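PDB 5KQA: glutaredoxin-glutathione complex from Polygonaceae, which binds glutathione and probably uses it, as other glutaredoxins do, in thiol-disulfide exchange and deglutathionylation of proteins. Local coordinates for residues Lys24-Lys29 with Asp76-Ala81; Val41-Tyr46 with Thr66-Gln71; Gly48-Val53 with Thr90-Phe95. One frame throughout, in Å; residues are numbered along the deposited sequence.

Contact 1. Residues Lys24-Lys29 with Asp76-Ala81; sequences KMALQK and DAIQAA. With GSH (glutathione), chain B.
A26 and A77 meet methyl to methyl where helix 20-35 crosses helix 75-86, with their CB atoms 3.6 Å apart. The short segments approach to 8.0 Å between axes at a signed crossing angle of -76°, a close passage that small alanines on both sides allow. Beyond the A77 methyl, the A26 CB also rests on the A77 carbonyl group. One residue on, I78 presents CG1 to the same methyl, 4.0 Å from A26 CB, while its CD1 continues to the aliphatic part of K29 and lies 4.0 Å from K29 CD. In the lysine, CG stands anti to the backbone N (chi1 171°) and the chain runs extended beyond it, which lays its methylenes across the isoleucine and carries NZ past it to a salt bridge with E72. Q79 leaves the opposite side of its helix and reaches bound glutathione, where NE2 donates to the carboxylate atom O31 at 2.8 Å in a fairly straight bond (162°). The same amide is fixed at both ends, since NE2 also reaches R89 O and OE1 accepts from K44 NZ. With only a methyl in its place, an alanine would strip O31 of this donor and is likely to leave K44 NZ without its amide partner, though still bound to the ligand. A81 completes the seam, its CB lying 3.9 Å from L27 CB and against the L27 backbone, while L27 CD1 lies loosely beside A81 O and CB. No hydrogen bond joins the two segments; their union rests on apolar contact, whereas a glutamine amide meets the ligand carboxylate on the far side of helix 75-86.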
loop_
_atom_site.group_PDB
_atom_site.type_symbol
_atom_site.label_atom_id
_atom_site.label_comp_id
_atom_site.label_asym_id
_atom_site.label_seq_id
_atom_site.Cartn_x
_atom_site.Cartn_y
_atom_site.Cartn_z
ATOM N N LYS A 24 -5.371 1.825 17.387
ATOM C CA LYS A 24 -5.220 0.379 17.511
ATOM C C LYS A 24 -6.129 -0.382 16.538
ATOM O O LYS A 24 -5.683 -1.299 15.857
ATOM C CB LYS A 24 -5.510 -0.048 18.952
ATOM C CG LYS A 24 -5.415 -1.538 19.185
ATOM C CD LYS A 24 -5.714 -1.883 20.631
ATOM C CE LYS A 24 -6.758 -2.981 20.722
ATOM N NZ LYS A 24 -6.954 -3.440 22.126
ATOM N N MET A 25 -7.405 -0.006 16.501
ATOM C CA MET A 25 -8.380 -0.588 15.579
ATOM C C MET A 25 -7.997 -0.355 14.116
ATOM O O MET A 25 -8.090 -1.255 13.286
ATOM C CB MET A 25 -9.768 -0.011 15.845
ATOM C CG MET A 25 -10.376 -0.425 17.172
ATOM S SD MET A 25 -10.608 -2.212 17.287
ATOM C CE MET A 25 -9.157 -2.679 18.209
ATOM N N ALA A 26 -7.579 0.864 13.805
ATOM C CA ALA A 26 -7.119 1.191 12.459
ATOM C C ALA A 26 -5.892 0.356 12.043
ATOM O O ALA A 26 -5.798 -0.103 10.906
ATOM C CB ALA A 26 -6.806 2.681 12.367
ATOM N N LEU A 27 -4.947 0.176 12.958
ATOM C CA LEU A 27 -3.774 -0.643 12.681
ATOM C C LEU A 27 -4.181 -2.087 12.404
ATOM O O LEU A 27 -3.723 -2.688 11.438
ATOM C CB LEU A 27 -2.782 -0.591 13.845
ATOM C CG LEU A 27 -1.503 -1.420 13.652
ATOM C CD1 LEU A 27 -0.634 -0.846 12.536
ATOM C CD2 LEU A 27 -0.715 -1.511 14.953
ATOM N N GLN A 28 -5.039 -2.646 13.256
ATOM C CA GLN A 28 -5.548 -3.998 13.022
ATOM C C GLN A 28 -6.192 -4.111 11.640
ATOM O O GLN A 28 -5.932 -5.066 10.908
ATOM C CB GLN A 28 -6.548 -4.402 14.116
ATOM C CG GLN A 28 -5.855 -4.748 15.441
ATOM C CD GLN A 28 -6.815 -5.147 16.559
ATOM O OE1 GLN A 28 -7.967 -5.518 16.314
ATOM N NE2 GLN A 28 -6.334 -5.069 17.798
ATOM N N LYS A 29 -7.012 -3.126 11.279
ATOM C CA LYS A 29 -7.641 -3.111 9.964
ATOM C C LYS A 29 -6.602 -3.118 8.843
ATOM O O LYS A 29 -6.741 -3.860 7.876
ATOM C CB LYS A 29 -8.552 -1.888 9.813
ATOM C CG LYS A 29 -9.068 -1.699 8.394
ATOM C CD LYS A 29 -10.155 -0.625 8.284
ATOM C CE LYS A 29 -10.742 -0.579 6.854
ATOM N NZ LYS A 29 -12.004 0.209 6.762
ATOM N N ASP A 76 -8.230 8.896 8.547
ATOM C CA ASP A 76 -7.224 9.589 9.361
ATOM C C ASP A 76 -6.540 8.640 10.355
ATOM O O ASP A 76 -5.318 8.686 10.533
ATOM C CB ASP A 76 -7.850 10.763 10.116
ATOM C CG ASP A 76 -8.452 11.810 9.181
ATOM O OD1 ASP A 76 -8.080 11.835 7.987
ATOM O OD2 ASP A 76 -9.305 12.602 9.641
ATOM N N ALA A 77 -7.327 7.793 11.016
ATOM C CA ALA A 77 -6.761 6.826 11.950
ATOM C C ALA A 77 -5.879 5.833 11.205
ATOM O O ALA A 77 -4.804 5.460 11.684
ATOM C CB ALA A 77 -7.856 6.099 12.712
ATOM N N ILE A 78 -6.312 5.408 10.022
ATOM C CA ILE A 78 -5.484 4.489 9.245
ATOM C C ILE A 78 -4.164 5.162 8.831
ATOM O O ILE A 78 -3.100 4.551 8.898
ATOM C CB ILE A 78 -6.220 3.969 8.010
ATOM C CG1 ILE A 78 -7.472 3.194 8.442
ATOM C CG2 ILE A 78 -5.284 3.083 7.163
ATOM C CD1 ILE A 78 -8.445 2.890 7.310
ATOM N N GLN A 79 -4.223 6.427 8.428
ATOM C CA GLN A 79 -3.000 7.104 8.015
ATOM C C GLN A 79 -2.058 7.261 9.218
ATOM O O GLN A 79 -0.842 7.135 9.087
ATOM C CB GLN A 79 -3.311 8.463 7.376
ATOM C CG GLN A 79 -2.132 9.029 6.578
ATOM C CD GLN A 79 -2.544 10.092 5.566
ATOM O OE1 GLN A 79 -3.701 10.517 5.528
ATOM N NE2 GLN A 79 -1.592 10.526 4.740
ATOM N N ALA A 80 -2.628 7.513 10.393
ATOM C CA ALA A 80 -1.841 7.605 11.616
ATOM C C ALA A 80 -1.198 6.265 11.973
ATOM O O ALA A 80 -0.047 6.216 12.417
ATOM C CB ALA A 80 -2.709 8.101 12.778
ATOM N N ALA A 81 -1.944 5.182 11.804
ATOM C CA ALA A 81 -1.418 3.850 12.078
ATOM C C ALA A 81 -0.285 3.490 11.108
ATOM O O ALA A 81 0.698 2.845 11.489
ATOM C CB ALA A 81 -2.531 2.819 12.008
HETATM N N1 GSH B . 7.754 10.722 -2.929
HETATM C CA1 GSH B . 6.414 10.322 -2.643
HETATM C C1 GSH B . 6.086 9.162 -3.555
HETATM O O11 GSH B . 5.152 8.368 -3.260
HETATM O O12 GSH B . 6.764 8.983 -4.606
HETATM C CB1 GSH B . 5.452 11.486 -2.839
HETATM C CG1 GSH B . 4.010 11.050 -2.600
HETATM C CD1 GSH B . 3.115 12.222 -2.204
HETATM O OE1 GSH B . 3.562 13.354 -2.156
HETATM N N2 GSH B . 1.742 11.997 -1.884
HETATM C CA2 GSH B . 0.880 13.070 -1.500
HETATM C C2 GSH B . 0.497 13.001 -0.043
HETATM O O2 GSH B . 0.318 11.930 0.518
HETATM C CB2 GSH B . -0.455 12.978 -2.203
HETATM S SG2 GSH B . -0.370 13.591 -3.863
HETATM N N3 GSH B . 0.292 14.213 0.666
HETATM C CA3 GSH B . -0.113 14.164 2.029
HETATM C C3 GSH B . -1.496 13.519 2.104
HETATM O O31 GSH B . -1.828 12.843 3.113
HETATM O O32 GSH B . -2.331 13.643 1.161
#

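Contact 2. Residues Val41-Tyr46 with Thr66-Gln71; sequences VFSKTY and TIELDQ. With GSH (glutathione), chain B.
The parallel strand pair of a beta-alpha-beta unit, strands 39-43 and 65-68 joined through helix 48-60, brings V41, F42 and S43 into register with T66, I67 and E68. Three backbone bonds link the segments: I67 N to V41 O, S43 N to I67 O, and L69 N to S43 O, the last 2.7 Å long and carrying the pairing past the end of the strand. F42 and I67 point the same way, toward helix 20-35, and F42 CD1 lies 4.0 Å from I67 CB and close to L69 CD2. V41, S43 and T66 turn to the other face, under helix 48-60, where T66 CG2 touches S43 CB; E68 OE2 forms a salt bridge with K54. This is the first half of the thioredoxin fold, and past the strand ends the 3-10 turn 69-71 meets the loop at T45 in a polar cluster. D70, with CG between its backbone N and carbonyl carbon (chi1 55°), holds T45 twice: OD1 receives T45 N from above the carboxylate plane at 3.0 Å, and OD2 takes the T45 OG1 hydroxyl on its syn lone pair at 2.7 Å. Q71 NE2 then donates to T45 OG1 at 2.7 Å, nearly in its own amide plane, so that this hydroxyl both gives and receives. K44, extended beyond CG, passes its CB and CG by D70 OD1 and sends NZ to glutathione. There NZ bonds to the ligand atom O31 at 3.0 Å and more weakly to O32 at 3.5 Å, pairing its probable positive charge with the carboxylate.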
loop_
_atom_site.group_PDB
_atom_site.type_symbol
_atom_site.label_atom_id
_atom_site.label_comp_id
_atom_site.label_asym_id
_atom_site.label_seq_id
_atom_site.Cartn_x
_atom_site.Cartn_y
_atom_site.Cartn_z
ATOM N N VAL A 41 -2.260 -1.270 -2.023
ATOM C CA VAL A 41 -1.900 0.118 -2.240
ATOM C C VAL A 41 -2.777 1.022 -1.384
ATOM O O VAL A 41 -3.906 1.310 -1.759
ATOM C CB VAL A 41 -2.039 0.515 -3.718
ATOM C CG1 VAL A 41 -1.612 1.956 -3.902
ATOM C CG2 VAL A 41 -1.187 -0.405 -4.603
ATOM N N PHE A 42 -2.269 1.468 -0.231
ATOM C CA PHE A 42 -3.004 2.467 0.538
ATOM C C PHE A 42 -2.871 3.780 -0.212
ATOM O O PHE A 42 -1.779 4.230 -0.515
ATOM C CB PHE A 42 -2.507 2.585 1.974
ATOM C CG PHE A 42 -2.768 1.362 2.799
ATOM C CD1 PHE A 42 -4.016 1.149 3.377
ATOM C CD2 PHE A 42 -1.774 0.415 2.988
ATOM C CE1 PHE A 42 -4.266 0.012 4.142
ATOM C CE2 PHE A 42 -2.011 -0.727 3.758
ATOM C CZ PHE A 42 -3.266 -0.927 4.332
ATOM N N SER A 43 -4.012 4.378 -0.516
ATOM C CA SER A 43 -4.100 5.397 -1.550
ATOM C C SER A 43 -5.025 6.551 -1.141
ATOM O O SER A 43 -5.745 6.464 -0.136
ATOM C CB SER A 43 -4.603 4.734 -2.843
ATOM O OG SER A 43 -4.807 5.663 -3.891
ATOM N N LYS A 44 -4.996 7.634 -1.912
ATOM C CA LYS A 44 -6.104 8.599 -1.904
ATOM C C LYS A 44 -6.577 8.811 -3.345
ATOM O O LYS A 44 -5.779 8.755 -4.280
ATOM C CB LYS A 44 -5.693 9.913 -1.239
ATOM C CG LYS A 44 -5.625 9.793 0.288
ATOM C CD LYS A 44 -5.202 11.100 0.957
ATOM C CE LYS A 44 -5.223 10.963 2.480
ATOM N NZ LYS A 44 -4.793 12.215 3.159
ATOM N N THR A 45 -7.878 9.008 -3.527
ATOM C CA THR A 45 -8.482 8.978 -4.861
ATOM C C THR A 45 -7.837 9.941 -5.861
ATOM O O THR A 45 -7.666 9.616 -7.032
ATOM C CB THR A 45 -9.989 9.303 -4.793
ATOM O OG1 THR A 45 -10.594 8.539 -3.746
ATOM C CG2 THR A 45 -10.672 8.980 -6.125
ATOM N N TYR A 46 -7.473 11.133 -5.406
ATOM C CA TYR A 46 -6.969 12.139 -6.335
ATOM C C TYR A 46 -5.482 12.417 -6.130
ATOM O O TYR A 46 -5.002 13.515 -6.407
ATOM C CB TYR A 46 -7.812 13.415 -6.215
ATOM C CG TYR A 46 -9.283 13.082 -6.410
ATOM C CD1 TYR A 46 -9.790 12.832 -7.678
ATOM C CD2 TYR A 46 -10.144 12.959 -5.322
ATOM C CE1 TYR A 46 -11.129 12.479 -7.866
ATOM C CE2 TYR A 46 -11.485 12.614 -5.500
ATOM C CZ TYR A 46 -11.964 12.378 -6.776
ATOM O OH TYR A 46 -13.287 12.041 -6.960
ATOM N N THR A 66 -6.636 -1.736 -3.825
ATOM C CA THR A 66 -6.573 -0.319 -3.509
ATOM C C THR A 66 -7.455 -0.008 -2.309
ATOM O O THR A 66 -8.592 -0.492 -2.213
ATOM C CB THR A 66 -7.036 0.551 -4.684
ATOM O OG1 THR A 66 -6.163 0.353 -5.791
ATOM C CG2 THR A 66 -7.025 2.016 -4.290
ATOM N N ILE A 67 -6.940 0.818 -1.407
ATOM C CA ILE A 67 -7.720 1.287 -0.278
ATOM C C ILE A 67 -7.610 2.805 -0.248
ATOM O O ILE A 67 -6.551 3.356 0.038
ATOM C CB ILE A 67 -7.236 0.684 1.065
ATOM C CG1 ILE A 67 -7.354 -0.851 1.057
ATOM C CG2 ILE A 67 -8.033 1.267 2.229
ATOM C CD1 ILE A 67 -8.814 -1.364 1.141
ATOM N N GLU A 68 -8.706 3.478 -0.569
ATOM C CA GLU A 68 -8.709 4.935 -0.652
ATOM C C GLU A 68 -9.004 5.545 0.707
ATOM O O GLU A 68 -10.151 5.535 1.144
ATOM C CB GLU A 68 -9.746 5.413 -1.674
ATOM C CG GLU A 68 -9.557 4.864 -3.083
ATOM C CD GLU A 68 -8.374 5.492 -3.799
ATOM O OE1 GLU A 68 -7.552 6.135 -3.118
ATOM O OE2 GLU A 68 -8.266 5.357 -5.040
ATOM N N LEU A 69 -7.982 6.082 1.370
ATOM C CA LEU A 69 -8.149 6.568 2.737
ATOM C C LEU A 69 -9.180 7.701 2.846
ATOM O O LEU A 69 -9.894 7.818 3.852
ATOM C CB LEU A 69 -6.811 7.035 3.299
ATOM C CG LEU A 69 -5.695 6.001 3.360
ATOM C CD1 LEU A 69 -4.503 6.608 4.093
ATOM C CD2 LEU A 69 -6.185 4.734 4.032
ATOM N N ASP A 70 -9.264 8.518 1.800
ATOM C CA ASP A 70 -10.194 9.650 1.771
ATOM C C ASP A 70 -11.654 9.198 1.706
ATOM O O ASP A 70 -12.567 9.992 1.897
ATOM C CB ASP A 70 -9.887 10.555 0.574
ATOM C CG ASP A 70 -9.891 9.797 -0.726
ATOM O OD1 ASP A 70 -9.161 8.790 -0.816
ATOM O OD2 ASP A 70 -10.640 10.176 -1.648
ATOM N N GLN A 71 -11.870 7.919 1.422
ATOM C CA GLN A 71 -13.221 7.384 1.321
ATOM C C GLN A 71 -13.544 6.445 2.472
ATOM O O GLN A 71 -14.617 5.853 2.524
ATOM C CB GLN A 71 -13.395 6.661 -0.005
ATOM C CG GLN A 71 -13.219 7.599 -1.184
ATOM C CD GLN A 71 -13.681 6.978 -2.456
ATOM O OE1 GLN A 71 -14.789 6.462 -2.520
ATOM N NE2 GLN A 71 -12.830 6.999 -3.484
HETATM N N1 GSH B . 7.754 10.722 -2.929
HETATM C CA1 GSH B . 6.414 10.322 -2.643
HETATM C C1 GSH B . 6.086 9.162 -3.555
HETATM O O11 GSH B . 5.152 8.368 -3.260
HETATM O O12 GSH B . 6.764 8.983 -4.606
HETATM C CB1 GSH B . 5.452 11.486 -2.839
HETATM C CG1 GSH B . 4.010 11.050 -2.600
HETATM C CD1 GSH B . 3.115 12.222 -2.204
HETATM O OE1 GSH B . 3.562 13.354 -2.156
HETATM N N2 GSH B . 1.742 11.997 -1.884
HETATM C CA2 GSH B . 0.880 13.070 -1.500
HETATM C C2 GSH B . 0.497 13.001 -0.043
HETATM O O2 GSH B . 0.318 11.930 0.518
HETATM C CB2 GSH B . -0.455 12.978 -2.203
HETATM S SG2 GSH B . -0.370 13.591 -3.863
HETATM N N3 GSH B . 0.292 14.213 0.666
HETATM C CA3 GSH B . -0.113 14.164 2.029
HETATM C C3 GSH B . -1.496 13.519 2.104
HETATM O O31 GSH B . -1.828 12.843 3.113
HETATM O O32 GSH B . -2.331 13.643 1.161
#

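Contact 3. Residues Gly48-Val53 with Thr90-Phe95; sequences GYCSRV and TVPNVF. With GSH (glutathione), chain B.
C50 reaches V91 and P92 through its sulfur. Its CB packs against S43 OG on the neighbouring strand; from there, with SG anti to the carbonyl carbon (chi1 -67°), the side chain turns its tip onto the peptide between V91 and P92: SG lies 3.5 Å from P92 N, 3.6 Å from P92 CB and 3.7 Å from V91 CB. On its helix, Y49 and V53 meet the proline ring at other atoms. Y49 CB rests 3.6 Å from P92 CD, and V53 brings CG1 to 3.8 Å from P92 CG while its CG2 touches both CB and CG of the ring. The peptide before P92 is cis, the cis-proline of the thioredoxin fold, here set facing the start of helix 48-60. C50 is the second cysteine of a CxxC pattern whose first, C47, lines the glutathione pocket, and the pairing of such a motif with the cis-proline loop is the usual thioredoxin-family active-site layout. The cis turn leaves the V91 backbone directed at the ligand. V91 O accepts from glutathione N2 at 2.7 Å, and V91 N donates to glutathione O2 at 3.0 Å with an N-H...O angle of 157°, a two-bond pairing like that between neighbouring antiparallel strands. T90 CB and CG2 pack beside the same O2. The Y49 ring lies against the gamma-glutamyl part of the ligand: glutathione CB1 sits 3.7 Å above one face, offset toward the rim, and Y49 CD2 touches glutathione CG1.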
loop_
_atom_site.group_PDB
_atom_site.type_symbol
_atom_site.label_atom_id
_atom_site.label_comp_id
_atom_site.label_asym_id
_atom_site.label_seq_id
_atom_site.Cartn_x
_atom_site.Cartn_y
_atom_site.Cartn_z
ATOM N N GLY A 48 -1.904 12.025 -7.438
ATOM C CA GLY A 48 -1.230 11.761 -8.695
ATOM C C GLY A 48 -0.234 10.623 -8.604
ATOM O O GLY A 48 -0.074 9.846 -9.540
ATOM N N TYR A 49 0.438 10.513 -7.466
ATOM C CA TYR A 49 1.443 9.467 -7.273
ATOM C C TYR A 49 0.800 8.093 -7.132
ATOM O O TYR A 49 1.345 7.086 -7.585
ATOM C CB TYR A 49 2.303 9.775 -6.040
ATOM C CG TYR A 49 3.213 10.958 -6.252
ATOM C CD1 TYR A 49 4.279 10.879 -7.137
ATOM C CD2 TYR A 49 2.998 12.160 -5.583
ATOM C CE1 TYR A 49 5.114 11.952 -7.344
ATOM C CE2 TYR A 49 3.835 13.239 -5.777
ATOM C CZ TYR A 49 4.890 13.128 -6.657
ATOM O OH TYR A 49 5.721 14.199 -6.855
ATOM N N CYS A 50 -0.357 8.060 -6.480
ATOM C CA CYS A 50 -1.137 6.834 -6.365
ATOM C C CYS A 50 -1.566 6.350 -7.742
ATOM O O CYS A 50 -1.464 5.163 -8.046
ATOM C CB CYS A 50 -2.354 7.049 -5.476
ATOM S SG CYS A 50 -1.975 7.364 -3.756
ATOM N N SER A 51 -2.022 7.276 -8.584
ATOM C CA SER A 51 -2.398 6.931 -9.950
ATOM C C SER A 51 -1.225 6.355 -10.739
ATOM O O SER A 51 -1.397 5.391 -11.477
ATOM C CB SER A 51 -2.961 8.150 -10.676
ATOM O OG SER A 51 -4.182 8.535 -10.084
ATOM N N ARG A 52 -0.043 6.949 -10.592
ATOM C CA ARG A 52 1.162 6.425 -11.244
ATOM C C ARG A 52 1.465 4.977 -10.861
ATOM O O ARG A 52 1.751 4.144 -11.731
ATOM C CB ARG A 52 2.384 7.295 -10.914
ATOM C CG ARG A 52 2.459 8.609 -11.675
ATOM C CD ARG A 52 3.745 8.695 -12.488
ATOM N NE ARG A 52 4.896 8.996 -11.647
ATOM C CZ ARG A 52 6.094 8.436 -11.775
ATOM N NH1 ARG A 52 7.070 8.789 -10.951
ATOM N NH2 ARG A 52 6.320 7.528 -12.716
ATOM N N VAL A 53 1.417 4.670 -9.565
ATOM C CA VAL A 53 1.814 3.332 -9.123
ATOM C C VAL A 53 0.772 2.319 -9.559
ATOM O O VAL A 53 1.115 1.197 -9.930
ATOM C CB VAL A 53 2.037 3.223 -7.577
ATOM C CG1 VAL A 53 3.116 4.184 -7.115
ATOM C CG2 VAL A 53 0.754 3.423 -6.803
ATOM N N THR A 90 2.837 9.771 3.765
ATOM C CA THR A 90 2.121 10.020 2.525
ATOM C C THR A 90 1.576 8.762 1.868
ATOM O O THR A 90 1.969 7.644 2.210
ATOM C CB THR A 90 3.032 10.717 1.505
ATOM O OG1 THR A 90 4.157 9.866 1.234
ATOM C CG2 THR A 90 3.513 12.051 2.051
ATOM N N VAL A 91 0.674 8.976 0.914
ATOM C CA VAL A 91 0.199 7.950 0.004
ATOM C C VAL A 91 0.845 8.250 -1.335
ATOM O O VAL A 91 1.125 9.408 -1.641
ATOM C CB VAL A 91 -1.362 7.927 -0.131
ATOM C CG1 VAL A 91 -2.021 7.343 1.124
ATOM C CG2 VAL A 91 -1.909 9.333 -0.441
ATOM N N PRO A 92 1.086 7.212 -2.145
ATOM C CA PRO A 92 0.734 5.822 -1.855
ATOM C C PRO A 92 1.660 5.136 -0.840
ATOM O O PRO A 92 2.839 5.464 -0.731
ATOM C CB PRO A 92 0.856 5.156 -3.223
ATOM C CG PRO A 92 1.944 5.938 -3.898
ATOM C CD PRO A 92 1.727 7.356 -3.469
ATOM N N ASN A 93 1.105 4.170 -0.116
ATOM C CA ASN A 93 1.861 3.360 0.829
ATOM C C ASN A 93 1.620 1.904 0.454
ATOM O O ASN A 93 0.548 1.351 0.709
ATOM C CB ASN A 93 1.439 3.655 2.268
ATOM C CG ASN A 93 2.467 3.199 3.294
ATOM O OD1 ASN A 93 3.193 2.234 3.079
ATOM N ND2 ASN A 93 2.527 3.898 4.418
ATOM N N VAL A 94 2.617 1.313 -0.192
ATOM C CA VAL A 94 2.512 -0.004 -0.820
ATOM C C VAL A 94 3.093 -1.146 0.030
ATOM O O VAL A 94 4.184 -1.033 0.591
ATOM C CB VAL A 94 3.232 0.009 -2.203
ATOM C CG1 VAL A 94 3.100 -1.342 -2.920
ATOM C CG2 VAL A 94 2.690 1.137 -3.070
ATOM N N PHE A 95 2.351 -2.248 0.114
ATOM C CA PHE A 95 2.845 -3.477 0.732
ATOM C C PHE A 95 2.817 -4.602 -0.286
ATOM O O PHE A 95 1.880 -4.707 -1.075
ATOM C CB PHE A 95 2.003 -3.870 1.947
ATOM C CG PHE A 95 2.163 -2.956 3.126
ATOM C CD1 PHE A 95 1.612 -1.684 3.111
ATOM C CD2 PHE A 95 2.841 -3.378 4.254
ATOM C CE1 PHE A 95 1.735 -0.849 4.198
ATOM C CE2 PHE A 95 2.973 -2.550 5.346
ATOM C CZ PHE A 95 2.423 -1.276 5.315
HETATM N N1 GSH B . 7.754 10.722 -2.929
HETATM C CA1 GSH B . 6.414 10.322 -2.643
HETATM C C1 GSH B . 6.086 9.162 -3.555
HETATM O O11 GSH B . 5.152 8.368 -3.260
HETATM O O12 GSH B . 6.764 8.983 -4.606
HETATM C CB1 GSH B . 5.452 11.486 -2.839
HETATM C CG1 GSH B . 4.010 11.050 -2.600
HETATM C CD1 GSH B . 3.115 12.222 -2.204
HETATM O OE1 GSH B . 3.562 13.354 -2.156
HETATM N N2 GSH B . 1.742 11.997 -1.884
HETATM C CA2 GSH B . 0.880 13.070 -1.500
HETATM C C2 GSH B . 0.497 13.001 -0.043
HETATM O O2 GSH B . 0.318 11.930 0.518
HETATM C CB2 GSH B . -0.455 12.978 -2.203
HETATM S SG2 GSH B . -0.370 13.591 -3.863
HETATM N N3 GSH B . 0.292 14.213 0.666
HETATM C CA3 GSH B . -0.113 14.164 2.029
HETATM C C3 GSH B . -1.496 13.519 2.104
HETATM O O31 GSH B . -1.828 12.843 3.113
HETATM O O32 GSH B . -2.331 13.643 1.161
#

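Overall arrangement
From the N terminus, helix 20-35 leads into strand 39-43, then helix 48-60, strand 65-68, helix 75-86 and strand 93-96. Contact 1 closes the long loop from helix 20-35 to helix 75-86, and contact 2, which joins the two parallel strands, is nested inside it. Contact 3 returns from helix 48-60 to the cis-proline loop ahead of strand 93-96 and crosses both others along the chain. Contacts 1 and 2 meet where Q79 and I78 touch K44 and L69; contacts 2 and 3 share the sheet, F42 O lying 2.9 Å from N93 N. Each supplies at least one residue to the glutathione pocket, contact 1 through Q79 alone, while its interhelix seam packs away from the ligand.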